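Local coordinates for protein LbaCas13a H328A (C2c2) (Lachnospiraceae bacterium NK4A179, PDB 5WLH) that binds precursor CRISPR RNA as a Cas13a (C2c2) effector and, guided by the spacer it carries, probably cleaves target RNA with its HEPN nuclease sites, at residues Val20-Ala25 against Gly35-Asp40; Gly45-Asn50 against Ser940-Glu945. All blocks are in the same frame, centred on the assembly; numbering follows the deposited sequence.

Contact 1: Val20-Ala25 against Gly35-Asp40; sequences VNAKTA and GILYND. With nucleotides of chain B.
K23 lays the start of its aliphatic chain on the ring of Y38, while its strand neighbour T24 turns to the bound RNA; K23 and T24 sit on opposite faces of a two-stranded antiparallel beta hairpin, strands 22-28 and 33-39. K23 CB stands 3.7 Å from the centroid of the Y38 ring, 23° off its normal, a CH-pi contact over one face, offset toward the rim. The Y38 ring is swung back over the partner strand because CG sits between its own backbone N and carbonyl carbon (chi1 65°). Beyond the ring the K23 chain passes D40, CE 3.1 Å from D40 OD2, and the bend at chi4 then sets NZ farther off, too far for a salt bridge; D40 is paired instead with R937. K23 and Y38 form a hydrogen-bonded pair: K23 N to Y38 O is nearly straight at 172° and in the carbonyl plane, and Y38 N returns to K23 O. A25 and I36 repeat the pattern, with A25 CB packed on I36 CG1 and Y38 CE1. T24 and L37, the non-hydrogen-bonded pair between them, share the other face, where T24 CG2 and L37 CD2 meet tightly at 3.5 Å. T24 OG1 is held from two nucleotides of chain B: it shares a hydrogen bond of 2.9 Å with the ribose O2' of guanosine 23, and accepts a weak one from N6 of adenosine 26. The hairpin thus touches the RNA through a sugar hydroxyl and a base amino group. On the Y38 side, helices 486-517 and 915-941 pack against it, R938 bonding to Y38 OH. A water in the plane of the Y38 ring, at its edge, ties the same OH, at 2.6 Å, to T24 O.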
loop_
_atom_site.group_PDB
_atom_site.type_symbol
_atom_site.label_atom_id
_atom_site.label_comp_id
_atom_site.label_asym_id
_atom_site.label_seq_id
_atom_site.Cartn_x
_atom_site.Cartn_y
_atom_site.Cartn_z
ATOM N N VAL A 20 22.229 -2.906 9.656
ATOM C CA VAL A 20 22.065 -3.012 8.210
ATOM C C VAL A 20 22.426 -4.409 7.710
ATOM O O VAL A 20 21.867 -4.878 6.711
ATOM C CB VAL A 20 22.896 -1.912 7.515
ATOM C CG1 VAL A 20 24.383 -2.121 7.771
ATOM C CG2 VAL A 20 22.589 -1.855 6.023
ATOM N N ASN A 21 23.346 -5.102 8.396
ATOM C CA ASN A 21 23.727 -6.459 7.998
ATOM C C ASN A 21 22.591 -7.448 8.220
ATOM O O ASN A 21 22.380 -8.361 7.411
ATOM C CB ASN A 21 24.943 -6.938 8.796
ATOM C CG ASN A 21 26.191 -6.126 8.538
ATOM O OD1 ASN A 21 26.155 -4.897 8.502
ATOM N ND2 ASN A 21 27.319 -6.817 8.387
ATOM N N ALA A 22 21.868 -7.296 9.323
ATOM C CA ALA A 22 21.078 -8.368 9.897
ATOM C C ALA A 22 19.591 -8.038 9.843
ATOM O O ALA A 22 19.178 -6.906 9.584
ATOM C CB ALA A 22 21.524 -8.623 11.339
ATOM N N LYS A 23 18.780 -9.055 10.068
ATOM C CA LYS A 23 17.361 -8.839 10.281
ATOM C C LYS A 23 17.029 -9.105 11.733
ATOM O O LYS A 23 17.779 -9.765 12.458
ATOM C CB LYS A 23 16.532 -9.730 9.364
ATOM C CG LYS A 23 16.880 -9.528 7.893
ATOM C CD LYS A 23 15.865 -10.183 6.979
ATOM C CE LYS A 23 15.995 -9.662 5.557
ATOM N NZ LYS A 23 15.168 -8.452 5.325
ATOM N N THR A 24 15.887 -8.592 12.167
ATOM C CA THR A 24 15.373 -8.952 13.475
ATOM C C THR A 24 14.111 -9.774 13.301
ATOM O O THR A 24 13.424 -9.682 12.280
ATOM C CB THR A 24 15.068 -7.726 14.343
ATOM O OG1 THR A 24 13.863 -7.101 13.881
ATOM C CG2 THR A 24 16.204 -6.727 14.266
ATOM N N ALA A 25 13.839 -10.610 14.291
ATOM C CA ALA A 25 12.578 -11.316 14.366
ATOM C C ALA A 25 12.234 -11.429 15.830
ATOM O O ALA A 25 13.072 -11.196 16.701
ATOM C CB ALA A 25 12.650 -12.704 13.705
ATOM N N GLY A 35 13.538 -11.229 21.067
ATOM C CA GLY A 35 13.949 -10.586 19.833
ATOM C C GLY A 35 15.314 -11.112 19.436
ATOM O O GLY A 35 16.246 -11.121 20.247
ATOM N N ILE A 36 15.433 -11.575 18.194
ATOM C CA ILE A 36 16.688 -12.115 17.693
ATOM C C ILE A 36 17.198 -11.270 16.545
ATOM O O ILE A 36 16.437 -10.609 15.830
ATOM C CB ILE A 36 16.559 -13.586 17.238
ATOM C CG1 ILE A 36 15.563 -13.704 16.071
ATOM C CG2 ILE A 36 16.197 -14.439 18.401
ATOM C CD1 ILE A 36 15.759 -14.966 15.212
ATOM N N LEU A 37 18.516 -11.295 16.377
ATOM C CA LEU A 37 19.180 -10.818 15.179
ATOM C C LEU A 37 19.605 -12.018 14.359
ATOM O O LEU A 37 20.105 -13.007 14.905
ATOM C CB LEU A 37 20.429 -9.989 15.510
ATOM C CG LEU A 37 20.296 -8.567 16.020
ATOM C CD1 LEU A 37 21.699 -7.936 16.027
ATOM C CD2 LEU A 37 19.379 -7.799 15.095
ATOM N N TYR A 38 19.411 -11.937 13.055
ATOM C CA TYR A 38 19.865 -13.014 12.193
ATOM C C TYR A 38 20.371 -12.482 10.871
ATOM O O TYR A 38 19.871 -11.489 10.332
ATOM C CB TYR A 38 18.776 -14.062 11.955
ATOM C CG TYR A 38 17.529 -13.609 11.203
ATOM C CD1 TYR A 38 16.531 -12.893 11.835
ATOM C CD2 TYR A 38 17.333 -13.983 9.871
ATOM C CE1 TYR A 38 15.366 -12.525 11.148
ATOM C CE2 TYR A 38 16.178 -13.635 9.185
ATOM C CZ TYR A 38 15.203 -12.900 9.830
ATOM O OH TYR A 38 14.054 -12.548 9.147
ATOM N N ASN A 39 21.385 -13.163 10.364
ATOM C CA ASN A 39 21.979 -12.834 9.080
ATOM C C ASN A 39 21.177 -13.472 7.961
ATOM O O ASN A 39 20.726 -14.614 8.073
ATOM C CB ASN A 39 23.430 -13.306 9.046
ATOM C CG ASN A 39 24.185 -12.915 10.309
ATOM O OD1 ASN A 39 24.482 -11.734 10.520
ATOM N ND2 ASN A 39 24.471 -13.899 11.173
ATOM N N ASP A 40 20.978 -12.715 6.883
ATOM C CA ASP A 40 20.102 -13.163 5.817
ATOM C C ASP A 40 20.676 -12.751 4.468
ATOM O O ASP A 40 21.036 -11.580 4.296
ATOM C CB ASP A 40 18.713 -12.562 6.008
ATOM C CG ASP A 40 17.697 -13.139 5.044
ATOM O OD1 ASP A 40 17.569 -14.377 4.997
ATOM O OD2 ASP A 40 17.032 -12.355 4.328
ATOM P P G B 23 18.028 -0.298 13.964
ATOM O OP1 G B 23 18.945 -1.037 13.046
ATOM O OP2 G B 23 17.584 1.062 13.603
ATOM O "O5'" G B 23 16.703 -1.131 14.227
ATOM C "C5'" G B 23 16.795 -2.486 14.633
ATOM C "C4'" G B 23 15.428 -3.058 14.873
ATOM O "O4'" G B 23 14.706 -2.263 15.838
ATOM C "C3'" G B 23 14.511 -3.080 13.674
ATOM O "O3'" G B 23 14.822 -4.131 12.777
ATOM C "C2'" G B 23 13.140 -3.206 14.316
ATOM O "O2'" G B 23 12.927 -4.546 14.752
ATOM C "C1'" G B 23 13.316 -2.328 15.557
ATOM N N9 G B 23 12.821 -0.952 15.357
ATOM C C8 G B 23 13.559 0.177 15.084
ATOM N N7 G B 23 12.809 1.256 14.995
ATOM C C5 G B 23 11.508 0.801 15.257
ATOM C C6 G B 23 10.272 1.495 15.306
ATOM O O6 G B 23 10.093 2.710 15.134
ATOM N N1 G B 23 9.197 0.646 15.603
ATOM C C2 G B 23 9.312 -0.716 15.799
ATOM N N2 G B 23 8.204 -1.425 16.074
ATOM N N3 G B 23 10.466 -1.365 15.757
ATOM C C4 G B 23 11.503 -0.554 15.470
ATOM P P A B 26 5.430 -5.548 7.927
ATOM O OP1 A B 26 4.134 -5.112 7.350
ATOM O OP2 A B 26 6.420 -4.596 8.476
ATOM O "O5'" A B 26 5.124 -6.603 9.071
ATOM C "C5'" A B 26 4.070 -7.557 8.963
ATOM C "C4'" A B 26 3.616 -7.959 10.343
ATOM O "O4'" A B 26 4.679 -8.724 10.977
ATOM C "C3'" A B 26 3.341 -6.781 11.268
ATOM O "O3'" A B 26 2.359 -7.159 12.225
ATOM C "C2'" A B 26 4.687 -6.593 11.959
ATOM O "O2'" A B 26 4.654 -5.883 13.178
ATOM C "C1'" A B 26 5.150 -8.043 12.126
ATOM N N9 A B 26 6.606 -8.138 12.121
ATOM C C8 A B 26 7.413 -8.290 11.022
ATOM N N7 A B 26 8.697 -8.284 11.327
ATOM C C5 A B 26 8.709 -8.123 12.696
ATOM C C6 A B 26 9.779 -8.056 13.608
ATOM N N6 A B 26 11.055 -8.132 13.201
ATOM N N1 A B 26 9.480 -7.870 14.903
ATOM C C2 A B 26 8.190 -7.792 15.277
ATOM N N3 A B 26 7.105 -7.850 14.504
ATOM C C4 A B 26 7.439 -8.027 13.211
HETATM O O HOH W 1 12.285 -11.079 10.266
#

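Contact 2: Gly45-Asn50 against Ser940-Glu945; sequences GKSRKN and SETGTE
S47 and E941 touch directly where the loop between strand 33-39 and helix 51-64 meets the C-terminal end of helix 915-941, which closes in a Schellman motif: G943, at positive phi, leaves the helix and its N bonds back to S940 O. With chi1 at 178°, S47 points OG away from its own N and brings it 3.3 Å from E941 CG; S47 OG also comes to 3.8 Å from T942 CG2, while S47 CB rests 3.3 Å from E941 O. Neither polar end is spent on this meeting: S47 OG bonds to N39 O, and E941 OE1 takes the backbone N of S42. The aliphatic part of R48 passes T942, its CD 3.9 Å from T942 O. The polar links between the segments run through water. One water accepts from G45 N and from R48 N and donates to E941 O at 2.9 Å, so a carbonyl in the last helical turn is joined to two amides of the loop. The other lies at the end of the R48 side chain, which is extended from CG to NE. Its guanidinium turns an edge to T942 O, and NH1 pairs with E34 in a salt bridge. This second water accepts from R48 NH2 and donates to T942 O, both at unusually short distances that carry little weight, and it stands 3.0 Å from T944 OG1.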
loop_
_atom_site.group_PDB
_atom_site.type_symbol
_atom_site.label_atom_id
_atom_site.label_comp_id
_atom_site.label_asym_id
_atom_site.label_seq_id
_atom_site.Cartn_x
_atom_site.Cartn_y
_atom_site.Cartn_z
ATOM N N GLY A 45 21.945 -22.752 11.551
ATOM C CA GLY A 45 23.184 -22.945 12.278
ATOM C C GLY A 45 24.190 -21.840 12.064
ATOM O O GLY A 45 25.204 -21.794 12.773
ATOM N N LYS A 46 23.932 -20.948 11.108
ATOM C CA LYS A 46 24.811 -19.825 10.811
ATOM C C LYS A 46 24.043 -18.516 10.729
ATOM O O LYS A 46 24.648 -17.478 10.441
ATOM C CB LYS A 46 25.563 -20.046 9.486
ATOM C CG LYS A 46 26.373 -21.340 9.411
ATOM C CD LYS A 46 27.862 -21.040 9.298
ATOM C CE LYS A 46 28.708 -22.304 9.448
ATOM N NZ LYS A 46 29.585 -22.272 10.661
ATOM N N SER A 47 22.733 -18.531 10.972
ATOM C CA SER A 47 21.912 -17.338 10.778
ATOM C C SER A 47 21.633 -16.617 12.089
ATOM O O SER A 47 21.993 -15.446 12.260
ATOM C CB SER A 47 20.589 -17.713 10.101
ATOM O OG SER A 47 19.777 -16.562 9.949
ATOM N N ARG A 48 20.953 -17.290 13.006
ATOM C CA ARG A 48 20.515 -16.655 14.237
ATOM C C ARG A 48 21.699 -16.386 15.154
ATOM O O ARG A 48 22.500 -17.287 15.416
ATOM C CB ARG A 48 19.500 -17.547 14.936
ATOM C CG ARG A 48 19.151 -17.111 16.316
ATOM C CD ARG A 48 18.000 -17.945 16.869
ATOM N NE ARG A 48 17.771 -17.665 18.274
ATOM C CZ ARG A 48 16.739 -18.129 18.977
ATOM N NH1 ARG A 48 16.621 -17.809 20.257
ATOM N NH2 ARG A 48 15.826 -18.898 18.405
ATOM N N LYS A 49 21.806 -15.149 15.659
ATOM C CA LYS A 49 22.907 -14.790 16.551
ATOM C C LYS A 49 22.592 -15.168 17.995
ATOM O O LYS A 49 21.522 -14.841 18.510
ATOM C CB LYS A 49 23.195 -13.290 16.460
ATOM C CG LYS A 49 23.572 -12.849 15.083
ATOM C CD LYS A 49 23.897 -11.348 15.049
ATOM C CE LYS A 49 24.039 -10.890 13.616
ATOM N NZ LYS A 49 25.170 -11.588 12.927
ATOM N N ASN A 50 23.536 -15.854 18.652
ATOM C CA ASN A 50 23.399 -16.133 20.075
ATOM C C ASN A 50 23.636 -14.841 20.851
ATOM O O ASN A 50 23.982 -13.812 20.278
ATOM C CB ASN A 50 24.354 -17.253 20.507
ATOM C CG ASN A 50 25.819 -16.948 20.196
ATOM O OD1 ASN A 50 26.319 -15.863 20.501
ATOM N ND2 ASN A 50 26.522 -17.920 19.604
ATOM N N SER A 940 12.978 -20.873 8.475
ATOM C CA SER A 940 13.784 -22.090 8.431
ATOM C C SER A 940 15.227 -21.807 8.829
ATOM O O SER A 940 15.792 -22.507 9.680
ATOM C CB SER A 940 13.698 -22.724 7.040
ATOM O OG SER A 940 14.613 -23.804 6.886
ATOM N N GLU A 941 15.818 -20.742 8.280
ATOM C CA GLU A 941 17.239 -20.489 8.515
ATOM C C GLU A 941 17.507 -20.081 9.954
ATOM O O GLU A 941 18.610 -20.317 10.453
ATOM C CB GLU A 941 17.778 -19.428 7.550
ATOM C CG GLU A 941 17.545 -17.990 7.991
ATOM C CD GLU A 941 17.805 -16.979 6.878
ATOM O OE1 GLU A 941 18.380 -17.341 5.835
ATOM O OE2 GLU A 941 17.429 -15.810 7.066
ATOM N N THR A 942 16.518 -19.494 10.637
ATOM C CA THR A 942 16.622 -19.140 12.044
ATOM C C THR A 942 16.153 -20.235 12.976
ATOM O O THR A 942 16.151 -20.026 14.191
ATOM C CB THR A 942 15.827 -17.870 12.349
ATOM O OG1 THR A 942 14.437 -18.104 12.117
ATOM C CG2 THR A 942 16.314 -16.745 11.488
ATOM N N GLY A 943 15.756 -21.375 12.433
ATOM C CA GLY A 943 15.311 -22.484 13.253
ATOM C C GLY A 943 14.037 -22.204 14.003
ATOM O O GLY A 943 13.834 -22.729 15.103
ATOM N N THR A 944 13.157 -21.392 13.428
ATOM C CA THR A 944 11.923 -21.012 14.090
ATOM C C THR A 944 10.829 -21.969 13.647
ATOM O O THR A 944 10.537 -22.056 12.449
ATOM C CB THR A 944 11.550 -19.565 13.754
ATOM O OG1 THR A 944 12.648 -18.708 14.096
ATOM C CG2 THR A 944 10.320 -19.126 14.544
ATOM N N GLU A 945 10.273 -22.718 14.603
ATOM C CA GLU A 945 9.100 -23.538 14.338
ATOM C C GLU A 945 7.998 -22.675 13.774
ATOM O O GLU A 945 7.714 -21.597 14.299
ATOM C CB GLU A 945 8.572 -24.198 15.617
ATOM C CG GLU A 945 9.532 -25.119 16.342
ATOM C CD GLU A 945 10.163 -24.446 17.554
ATOM O OE1 GLU A 945 9.984 -24.975 18.678
ATOM O OE2 GLU A 945 10.802 -23.379 17.405
HETATM O O HOH W 2 20.600 -20.134 12.497
HETATM O O HOH W 3 14.755 -19.367 16.140
#

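From the N terminus the chain runs up strand 22-28, turns and returns along strand 33-39; contact 1 closes this short loop of nine residues. It then leaves the hairpin through 45-50, just before helix 51-64, where contact 2 opens a loop of 889 residues, closed only when helix 915-941 ends. The contacts follow in series, neither nested nor crossed, with centres about 10 Å apart. They meet directly: K49 NZ probably bonds N39 OD1 (2.5 Å), and E941 OE2 packs on Y38 CE2 at 3.3 Å. The RNA-touching hairpin is thereby tied to its own exit loop and to a helix from far along the sequence.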